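Local coordinates for protein CghA (Chaetomium globosum, PDB 6KBC) that is a fungal protein of two calycin-clan beta domains, with the ligand WK1 bound in a pocket, at residues 165-174 with 276-286; 5-13 with 34-42. All coordinates share one frame; numbering follows the deposited sequence.

Contact 1: residues 165-174 with 276-286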
loop_
_atom_site.group_PDB
_atom_site.type_symbol
_atom_site.label_atom_id
_atom_site.label_comp_id
_atom_site.label_asym_id
_atom_site.label_seq_id
_atom_site.Cartn_x
_atom_site.Cartn_y
_atom_site.Cartn_z
ATOM N N TYR A 165 1.100 1.975 16.721
ATOM C CA TYR A 165 0.978 0.530 16.624
ATOM C C TYR A 165 2.354 -0.088 16.382
ATOM O O TYR A 165 3.123 0.423 15.565
ATOM C CB TYR A 165 0.073 0.131 15.453
ATOM C CG TYR A 165 -1.416 0.340 15.604
ATOM C CD1 TYR A 165 -1.946 1.286 16.491
ATOM C CD2 TYR A 165 -2.295 -0.383 14.806
ATOM C CE1 TYR A 165 -3.317 1.468 16.594
ATOM C CE2 TYR A 165 -3.644 -0.204 14.896
ATOM C CZ TYR A 165 -4.156 0.716 15.783
ATOM O OH TYR A 165 -5.517 0.856 15.836
ATOM N N PRO A 166 2.667 -1.207 17.027
ATOM C CA PRO A 166 3.898 -1.932 16.683
ATOM C C PRO A 166 3.861 -2.386 15.233
ATOM O O PRO A 166 2.846 -2.896 14.754
ATOM C CB PRO A 166 3.889 -3.126 17.646
ATOM C CG PRO A 166 2.459 -3.300 18.031
ATOM C CD PRO A 166 1.865 -1.915 18.039
ATOM N N THR A 167 4.979 -2.206 14.526
ATOM C CA THR A 167 4.957 -2.454 13.088
ATOM C C THR A 167 6.315 -2.730 12.450
ATOM O O THR A 167 6.384 -3.342 11.378
ATOM C CB THR A 167 4.321 -1.251 12.383
ATOM O OG1 THR A 167 4.121 -1.559 10.995
ATOM C CG2 THR A 167 5.223 -0.010 12.501
ATOM N N LEU A 168 7.406 -2.259 13.069
ATOM C CA LEU A 168 8.638 -2.217 12.282
ATOM C C LEU A 168 9.250 -3.617 12.189
ATOM O O LEU A 168 9.186 -4.388 13.149
ATOM C CB LEU A 168 9.635 -1.226 12.902
ATOM C CG LEU A 168 9.193 0.248 12.817
ATOM C CD1 LEU A 168 10.110 1.187 13.630
ATOM C CD2 LEU A 168 9.133 0.722 11.366
ATOM N N PRO A 169 9.814 -3.981 11.035
ATOM C CA PRO A 169 10.410 -5.312 10.905
ATOM C C PRO A 169 11.702 -5.400 11.695
ATOM O O PRO A 169 12.515 -4.469 11.713
ATOM C CB PRO A 169 10.663 -5.445 9.402
ATOM C CG PRO A 169 10.867 -4.043 8.948
ATOM C CD PRO A 169 9.945 -3.196 9.797
ATOM N N GLN A 170 11.885 -6.540 12.345
ATOM C CA GLN A 170 13.012 -6.761 13.233
ATOM C C GLN A 170 14.129 -7.536 12.550
ATOM O O GLN A 170 15.156 -7.815 13.180
ATOM C CB GLN A 170 12.537 -7.509 14.475
ATOM C CG GLN A 170 11.449 -6.803 15.317
ATOM C CD GLN A 170 11.776 -5.359 15.688
ATOM O OE1 GLN A 170 11.398 -4.412 14.989
ATOM N NE2 GLN A 170 12.507 -5.186 16.786
ATOM N N SER A 171 13.959 -7.858 11.270
ATOM C CA SER A 171 14.826 -8.753 10.518
ATOM C C SER A 171 14.491 -8.591 9.043
ATOM O O SER A 171 13.459 -8.019 8.682
ATOM C CB SER A 171 14.641 -10.202 10.979
ATOM O OG SER A 171 13.430 -10.744 10.454
ATOM N N ASP A 172 15.383 -9.091 8.185
ATOM C CA ASP A 172 15.111 -9.052 6.754
ATOM C C ASP A 172 13.835 -9.812 6.418
ATOM O O ASP A 172 13.039 -9.362 5.586
ATOM C CB ASP A 172 16.292 -9.628 5.974
ATOM C CG ASP A 172 17.466 -8.677 5.913
ATOM O OD1 ASP A 172 17.615 -7.854 6.846
ATOM O OD2 ASP A 172 18.223 -8.743 4.923
ATOM N N ARG A 173 13.622 -10.961 7.068
ATOM C CA ARG A 173 12.440 -11.782 6.815
ATOM C C ARG A 173 11.155 -11.012 7.114
ATOM O O ARG A 173 10.177 -11.103 6.364
ATOM C CB ARG A 173 12.514 -13.055 7.665
ATOM C CG ARG A 173 11.299 -13.977 7.582
ATOM C CD ARG A 173 11.116 -14.469 6.161
ATOM N NE ARG A 173 9.904 -15.265 5.988
ATOM C CZ ARG A 173 8.696 -14.750 5.783
ATOM N NH1 ARG A 173 8.536 -13.429 5.749
ATOM N NH2 ARG A 173 7.651 -15.560 5.603
ATOM N N GLU A 174 11.139 -10.250 8.209
ATOM C CA GLU A 174 9.940 -9.509 8.586
ATOM C C GLU A 174 9.651 -8.338 7.658
ATOM O O GLU A 174 8.514 -7.864 7.619
ATOM C CB GLU A 174 10.076 -9.032 10.025
ATOM C CG GLU A 174 10.275 -10.185 10.995
ATOM C CD GLU A 174 9.952 -9.799 12.430
ATOM O OE1 GLU A 174 9.551 -10.684 13.217
ATOM O OE2 GLU A 174 10.108 -8.606 12.767
ATOM N N TYR A 276 -4.556 -5.878 13.984
ATOM C CA TYR A 276 -4.488 -5.276 15.302
ATOM C C TYR A 276 -5.881 -5.293 15.892
ATOM O O TYR A 276 -6.869 -5.227 15.164
ATOM C CB TYR A 276 -3.973 -3.851 15.231
ATOM C CG TYR A 276 -2.624 -3.716 14.595
ATOM C CD1 TYR A 276 -2.498 -3.585 13.218
ATOM C CD2 TYR A 276 -1.461 -3.673 15.377
ATOM C CE1 TYR A 276 -1.259 -3.452 12.625
ATOM C CE2 TYR A 276 -0.217 -3.539 14.791
ATOM C CZ TYR A 276 -0.122 -3.430 13.418
ATOM O OH TYR A 276 1.102 -3.285 12.819
ATOM N N ARG A 277 -5.955 -5.414 17.212
ATOM C CA ARG A 277 -7.198 -5.223 17.944
ATOM C C ARG A 277 -6.925 -4.183 19.017
ATOM O O ARG A 277 -6.079 -4.402 19.887
ATOM C CB ARG A 277 -7.697 -6.527 18.562
ATOM C CG ARG A 277 -9.108 -6.418 19.140
ATOM C CD ARG A 277 -9.524 -7.692 19.868
ATOM N NE ARG A 277 -10.969 -7.919 19.773
ATOM C CZ ARG A 277 -11.889 -7.268 20.488
ATOM N NH1 ARG A 277 -11.530 -6.339 21.372
ATOM N NH2 ARG A 277 -13.174 -7.553 20.323
ATOM N N ASP A 278 -7.614 -3.051 18.929
ATOM C CA ASP A 278 -7.364 -1.904 19.808
ATOM C C ASP A 278 -5.883 -1.562 19.869
ATOM O O ASP A 278 -5.341 -1.244 20.925
ATOM C CB ASP A 278 -7.911 -2.148 21.207
ATOM C CG ASP A 278 -9.409 -2.230 21.223
ATOM O OD1 ASP A 278 -10.049 -1.299 20.688
ATOM O OD2 ASP A 278 -9.939 -3.217 21.779
ATOM N N GLY A 279 -5.217 -1.640 18.721
ATOM C CA GLY A 279 -3.842 -1.213 18.628
ATOM C C GLY A 279 -2.814 -2.229 19.063
ATOM O O GLY A 279 -1.613 -1.975 18.907
ATOM N N LYS A 280 -3.228 -3.366 19.599
ATOM C CA LYS A 280 -2.305 -4.450 19.908
ATOM C C LYS A 280 -2.240 -5.390 18.706
ATOM O O LYS A 280 -3.283 -5.772 18.162
ATOM C CB LYS A 280 -2.798 -5.197 21.136
ATOM C CG LYS A 280 -2.788 -4.282 22.348
ATOM C CD LYS A 280 -3.205 -4.973 23.612
ATOM C CE LYS A 280 -3.254 -3.938 24.710
ATOM N NZ LYS A 280 -1.883 -3.440 24.983
ATOM N N ILE A 281 -1.030 -5.772 18.299
ATOM C CA ILE A 281 -0.909 -6.680 17.162
ATOM C C ILE A 281 -1.347 -8.072 17.602
ATOM O O ILE A 281 -0.858 -8.619 18.597
ATOM C CB ILE A 281 0.510 -6.665 16.578
ATOM C CG1 ILE A 281 0.541 -7.461 15.257
ATOM C CG2 ILE A 281 1.554 -7.119 17.602
ATOM C CD1 ILE A 281 1.561 -6.945 14.273
ATOM N N VAL A 282 -2.327 -8.635 16.902
ATOM C CA VAL A 282 -2.847 -9.940 17.278
ATOM C C VAL A 282 -2.566 -10.993 16.218
ATOM O O VAL A 282 -2.666 -12.195 16.515
ATOM C CB VAL A 282 -4.353 -9.870 17.615
ATOM C CG1 VAL A 282 -4.574 -8.962 18.852
ATOM C CG2 VAL A 282 -5.173 -9.367 16.425
ATOM N N SER A 283 -2.169 -10.585 15.016
ATOM C CA SER A 283 -1.617 -11.505 14.026
ATOM C C SER A 283 -0.524 -10.768 13.267
ATOM O O SER A 283 -0.802 -9.810 12.540
ATOM C CB SER A 283 -2.700 -12.023 13.072
ATOM O OG SER A 283 -2.180 -13.040 12.216
ATOM N N ASN A 284 0.720 -11.207 13.444
ATOM C CA ASN A 284 1.843 -10.713 12.652
ATOM C C ASN A 284 2.012 -11.674 11.481
ATOM O O ASN A 284 2.804 -12.624 11.527
ATOM C CB ASN A 284 3.095 -10.616 13.516
ATOM C CG ASN A 284 4.293 -10.097 12.755
ATOM O OD1 ASN A 284 4.160 -9.543 11.676
ATOM N ND2 ASN A 284 5.478 -10.273 13.326
ATOM N N ALA A 285 1.258 -11.429 10.417
ATOM C CA ALA A 285 1.012 -12.450 9.398
ATOM C C ALA A 285 2.041 -12.314 8.286
ATOM O O ALA A 285 1.891 -11.504 7.367
ATOM C CB ALA A 285 -0.412 -12.342 8.867
ATOM N N LEU A 286 3.092 -13.120 8.366
ATOM C CA LEU A 286 4.099 -13.192 7.319
ATOM C C LEU A 286 3.975 -14.488 6.531
ATOM O O LEU A 286 4.860 -14.814 5.733
ATOM C CB LEU A 286 5.488 -13.076 7.937
ATOM C CG LEU A 286 5.677 -11.769 8.708
ATOM C CD1 LEU A 286 6.986 -11.821 9.477
ATOM C CD2 LEU A 286 5.622 -10.563 7.749
HETATM O O HOH W 1 -6.549 -1.778 16.271
HETATM O O HOH W 2 2.215 -3.646 10.315
#
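The ring of Tyr165 meets two parts of the 276-286 hairpin, Gly279 and Tyr276, laid against them by a CG anti to the carbonyl carbon (chi1 -74°). Over one face lies Gly279, its CA 3.6 Å from the Tyr165 ring centroid and 20° off the normal, a CH-pi contact. The pairing with Tyr276 is oblique, planes at 50°: Tyr165 CD2 stands 3.3 Å above the Tyr276 ring plane, over its centre. Tyr276 OH donates to Pro166 O at 2.6 Å, the acceptor lying near the plane of the Tyr276 ring. Gly279 belongs to a type I' turn, Arg277 to Lys280, linking strands 269-277 and 280-285 of the C-terminal calycin-clan domain, so the hairpin end docks on a loop of the N-terminal one. Gly279, at positive phi, has no CB to jam against the preceding carbonyl O or press on Tyr165 CE1. At the far end Arg173 NH2 gives Leu286 O a bond of 2.9 Å, close to the guanidinium plane, while Leu286 CD1 lies 3.9 Å from Glu174 CA. Ser171 N-caps the short helix starting near 172, its OG accepting from Glu174 N (3.2 Å), and Glu174 OE2 accepts from Gln170 N at 2.8 Å. Thr167 OG1 bonds to Arg185 O.

Contact 2: residues 5-13 with 34-42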
loop_
_atom_site.group_PDB
_atom_site.type_symbol
_atom_site.label_atom_id
_atom_site.label_comp_id
_atom_site.label_asym_id
_atom_site.label_seq_id
_atom_site.Cartn_x
_atom_site.Cartn_y
_atom_site.Cartn_z
ATOM N N PRO A 5 23.456 16.002 6.151
ATOM C CA PRO A 5 22.180 15.447 5.695
ATOM C C PRO A 5 22.361 14.387 4.610
ATOM O O PRO A 5 22.930 14.687 3.559
ATOM C CB PRO A 5 21.459 16.671 5.135
ATOM C CG PRO A 5 21.944 17.794 5.978
ATOM C CD PRO A 5 23.352 17.446 6.430
ATOM N N PHE A 6 21.895 13.164 4.855
ATOM C CA PHE A 6 21.926 12.152 3.809
ATOM C C PHE A 6 21.049 12.607 2.657
ATOM O O PHE A 6 19.932 13.082 2.868
ATOM C CB PHE A 6 21.441 10.807 4.334
ATOM C CG PHE A 6 22.314 10.221 5.397
ATOM C CD1 PHE A 6 23.486 9.568 5.067
ATOM C CD2 PHE A 6 21.940 10.283 6.720
ATOM C CE1 PHE A 6 24.281 9.020 6.043
ATOM C CE2 PHE A 6 22.729 9.734 7.698
ATOM C CZ PHE A 6 23.901 9.105 7.360
ATOM N N ILE A 7 21.558 12.487 1.439
ATOM C CA ILE A 7 20.859 12.996 0.268
ATOM C C ILE A 7 20.924 11.960 -0.846
ATOM O O ILE A 7 22.009 11.499 -1.221
ATOM C CB ILE A 7 21.438 14.344 -0.207
ATOM C CG1 ILE A 7 20.759 14.769 -1.514
ATOM C CG2 ILE A 7 22.965 14.275 -0.332
ATOM C CD1 ILE A 7 20.999 16.214 -1.906
ATOM N N SER A 8 19.758 11.580 -1.359
ATOM C CA SER A 8 19.639 10.803 -2.584
ATOM C C SER A 8 18.937 11.692 -3.596
ATOM O O SER A 8 17.729 11.930 -3.485
ATOM C CB SER A 8 18.863 9.506 -2.351
ATOM O OG SER A 8 18.564 8.882 -3.586
ATOM N N LEU A 9 19.686 12.191 -4.576
ATOM C CA LEU A 9 19.150 13.116 -5.564
ATOM C C LEU A 9 19.274 12.503 -6.950
ATOM O O LEU A 9 20.384 12.282 -7.446
ATOM C CB LEU A 9 19.860 14.469 -5.491
ATOM C CG LEU A 9 19.583 15.477 -6.606
ATOM C CD1 LEU A 9 18.120 15.870 -6.623
ATOM C CD2 LEU A 9 20.454 16.716 -6.412
ATOM N N LEU A 10 18.127 12.235 -7.565
ATOM C CA LEU A 10 18.029 11.634 -8.885
ATOM C C LEU A 10 17.337 12.629 -9.799
ATOM O O LEU A 10 16.195 13.025 -9.545
ATOM C CB LEU A 10 17.272 10.302 -8.834
ATOM C CG LEU A 10 17.896 9.093 -8.133
ATOM C CD1 LEU A 10 18.045 9.307 -6.668
ATOM C CD2 LEU A 10 17.005 7.882 -8.359
ATOM N N GLN A 11 18.035 13.026 -10.855
ATOM C CA GLN A 11 17.642 14.131 -11.714
ATOM C C GLN A 11 18.321 13.954 -13.058
ATOM O O GLN A 11 19.253 13.160 -13.203
ATOM C CB GLN A 11 18.048 15.468 -11.111
ATOM C CG GLN A 11 19.550 15.631 -11.127
ATOM C CD GLN A 11 20.009 16.879 -10.415
ATOM O OE1 GLN A 11 19.207 17.639 -9.876
ATOM N NE2 GLN A 11 21.320 17.077 -10.373
ATOM N N GLY A 12 17.859 14.721 -14.038
ATOM C CA GLY A 12 18.565 14.654 -15.297
ATOM C C GLY A 12 18.308 13.339 -16.011
ATOM O O GLY A 12 17.284 12.679 -15.819
ATOM N N ASP A 13 19.275 12.947 -16.845
ATOM C CA ASP A 13 19.114 11.779 -17.707
ATOM C C ASP A 13 20.218 10.745 -17.524
ATOM O O ASP A 13 20.354 9.848 -18.365
ATOM C CB ASP A 13 19.048 12.197 -19.181
ATOM C CG ASP A 13 20.384 12.696 -19.711
ATOM O OD1 ASP A 13 21.023 13.552 -19.059
ATOM O OD2 ASP A 13 20.801 12.207 -20.785
ATOM N N PHE A 34 14.950 5.989 3.844
ATOM C CA PHE A 34 15.948 6.485 2.911
ATOM C C PHE A 34 16.109 5.504 1.748
ATOM O O PHE A 34 16.111 4.287 1.956
ATOM C CB PHE A 34 17.287 6.703 3.617
ATOM C CG PHE A 34 18.270 7.483 2.796
ATOM C CD1 PHE A 34 18.152 8.863 2.679
ATOM C CD2 PHE A 34 19.292 6.841 2.115
ATOM C CE1 PHE A 34 19.051 9.591 1.911
ATOM C CE2 PHE A 34 20.192 7.563 1.346
ATOM C CZ PHE A 34 20.071 8.936 1.244
ATOM N N PRO A 35 16.226 6.001 0.517
ATOM C CA PRO A 35 16.241 5.105 -0.644
ATOM C C PRO A 35 17.347 4.062 -0.560
ATOM O O PRO A 35 18.450 4.330 -0.077
ATOM C CB PRO A 35 16.465 6.057 -1.822
ATOM C CG PRO A 35 15.930 7.359 -1.350
ATOM C CD PRO A 35 16.216 7.417 0.117
ATOM N N LYS A 36 17.029 2.857 -1.042
ATOM C CA LYS A 36 17.991 1.764 -1.079
ATOM C C LYS A 36 18.897 1.841 -2.295
ATOM O O LYS A 36 19.955 1.204 -2.304
ATOM C CB LYS A 36 17.253 0.422 -1.052
ATOM C CG LYS A 36 16.441 0.216 0.227
ATOM C CD LYS A 36 17.307 0.379 1.460
ATOM C CE LYS A 36 16.509 0.181 2.719
ATOM N NZ LYS A 36 17.317 0.379 3.958
ATOM N N TRP A 37 18.494 2.585 -3.322
ATOM C CA TRP A 37 19.349 2.945 -4.452
ATOM C C TRP A 37 19.624 4.444 -4.333
ATOM O O TRP A 37 18.964 5.272 -4.961
ATOM C CB TRP A 37 18.698 2.568 -5.786
ATOM C CG TRP A 37 18.773 1.092 -6.046
ATOM C CD1 TRP A 37 19.753 0.428 -6.731
ATOM C CD2 TRP A 37 17.873 0.087 -5.558
ATOM N NE1 TRP A 37 19.502 -0.920 -6.724
ATOM C CE2 TRP A 37 18.356 -1.158 -6.011
ATOM C CE3 TRP A 37 16.699 0.122 -4.793
ATOM C CZ2 TRP A 37 17.704 -2.361 -5.728
ATOM C CZ3 TRP A 37 16.045 -1.080 -4.516
ATOM C CH2 TRP A 37 16.553 -2.303 -4.981
ATOM N N ALA A 38 20.620 4.783 -3.510
ATOM C CA ALA A 38 20.824 6.173 -3.101
ATOM C C ALA A 38 21.387 7.028 -4.233
ATOM O O ALA A 38 20.918 8.147 -4.465
ATOM C CB ALA A 38 21.738 6.228 -1.878
ATOM N N ASP A 39 22.391 6.526 -4.952
ATOM C CA ASP A 39 23.101 7.353 -5.922
ATOM C C ASP A 39 22.676 7.087 -7.361
ATOM O O ASP A 39 22.350 8.028 -8.092
ATOM C CB ASP A 39 24.613 7.153 -5.768
ATOM C CG ASP A 39 25.139 7.733 -4.466
ATOM O OD1 ASP A 39 24.950 8.948 -4.233
ATOM O OD2 ASP A 39 25.701 6.967 -3.654
ATOM N N LYS A 40 22.685 5.828 -7.787
ATOM C CA LYS A 40 22.204 5.434 -9.101
ATOM C C LYS A 40 21.043 4.467 -8.908
ATOM O O LYS A 40 21.038 3.668 -7.968
ATOM C CB LYS A 40 23.312 4.758 -9.928
ATOM C CG LYS A 40 24.339 5.702 -10.567
ATOM C CD LYS A 40 23.753 6.758 -11.497
ATOM C CE LYS A 40 24.877 7.467 -12.256
ATOM N NZ LYS A 40 24.671 8.946 -12.322
ATOM N N LEU A 41 20.054 4.537 -9.790
ATOM C CA LEU A 41 18.878 3.683 -9.680
ATOM C C LEU A 41 19.032 2.494 -10.620
ATOM O O LEU A 41 19.205 2.671 -11.832
ATOM C CB LEU A 41 17.594 4.458 -9.982
ATOM C CG LEU A 41 16.292 3.646 -9.878
ATOM C CD1 LEU A 41 15.984 3.244 -8.434
ATOM C CD2 LEU A 41 15.132 4.420 -10.481
ATOM N N SER A 42 18.977 1.292 -10.056
ATOM C CA SER A 42 19.012 0.085 -10.866
ATOM C C SER A 42 17.885 0.111 -11.894
ATOM O O SER A 42 16.765 0.533 -11.582
ATOM C CB SER A 42 18.886 -1.161 -9.989
ATOM O OG SER A 42 18.573 -2.298 -10.780
HETATM O O HOH W 3 23.403 9.091 -1.143
#
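Phe6 meets Phe34 through its CB, which lies 3.6 Å from Phe34 CE1, while the Phe6 ring itself, with CG anti to the carbonyl carbon (chi1 -64°), leads away from the loop and touches Val109. The rim of Phe34 continues along the backbone: its CZ comes within 3.8 Å of Ile7 C, which lies at the ring edge near its plane. Ile7 O takes a bond from a water at 2.8 Å, and the same water reaches Asp39 OD1 only weakly. Ser8 makes the one direct hydrogen bond between the segments, donating from OG to Ala38 O at 2.6 Å; the C=O...donor angle is 122°, and the donor is tilted 15° from the carbonyl plane. The buried hydroxyl thus has two partners, Ala38 O and Arg68 NH1 of strand 60-69. Strand 6-10 pairs antiparallel with strand 99-105 by backbone bonds from Phe6, Ser8 and Leu10, and the irregular 34-42 loop lies along it without backbone pairing, on the way to strand 46-54 of the calycin-clan N-terminal domain. Ser8 CB also rests 3.8 Å from Pro35 CG. The CB of Leu9 points away from the loop, its side chain touching Val99 and Val101. Leu10 turns back: its CD2 meets Leu41 CB at 3.8 Å, the two side chains crossing at about a right angle, and its CD1 lies 3.8 Å from Ala38 O.

From the N terminus, strand 6-10 is met first, and contact 2 closes a loop when the chain returns at 34-42; the 20 residues between its segments hold no helix or strand. The chain then runs through strands of the N-terminal calycin-clan domain to 165-174, where contact 1 opens; it closes 102 residues later at 276-286. The two are therefore in series, neither nested nor crossed. Contact 2 stays within the N-terminal domain, fixing a terminal strand to a loop, whereas contact 1 joins the N- and C-terminal domains. Their centres lie 29 Å apart and their nearest atoms about 9 Å, without touching. Trp37 and Arg173 have side chains about 11 and 14 Å from WK1.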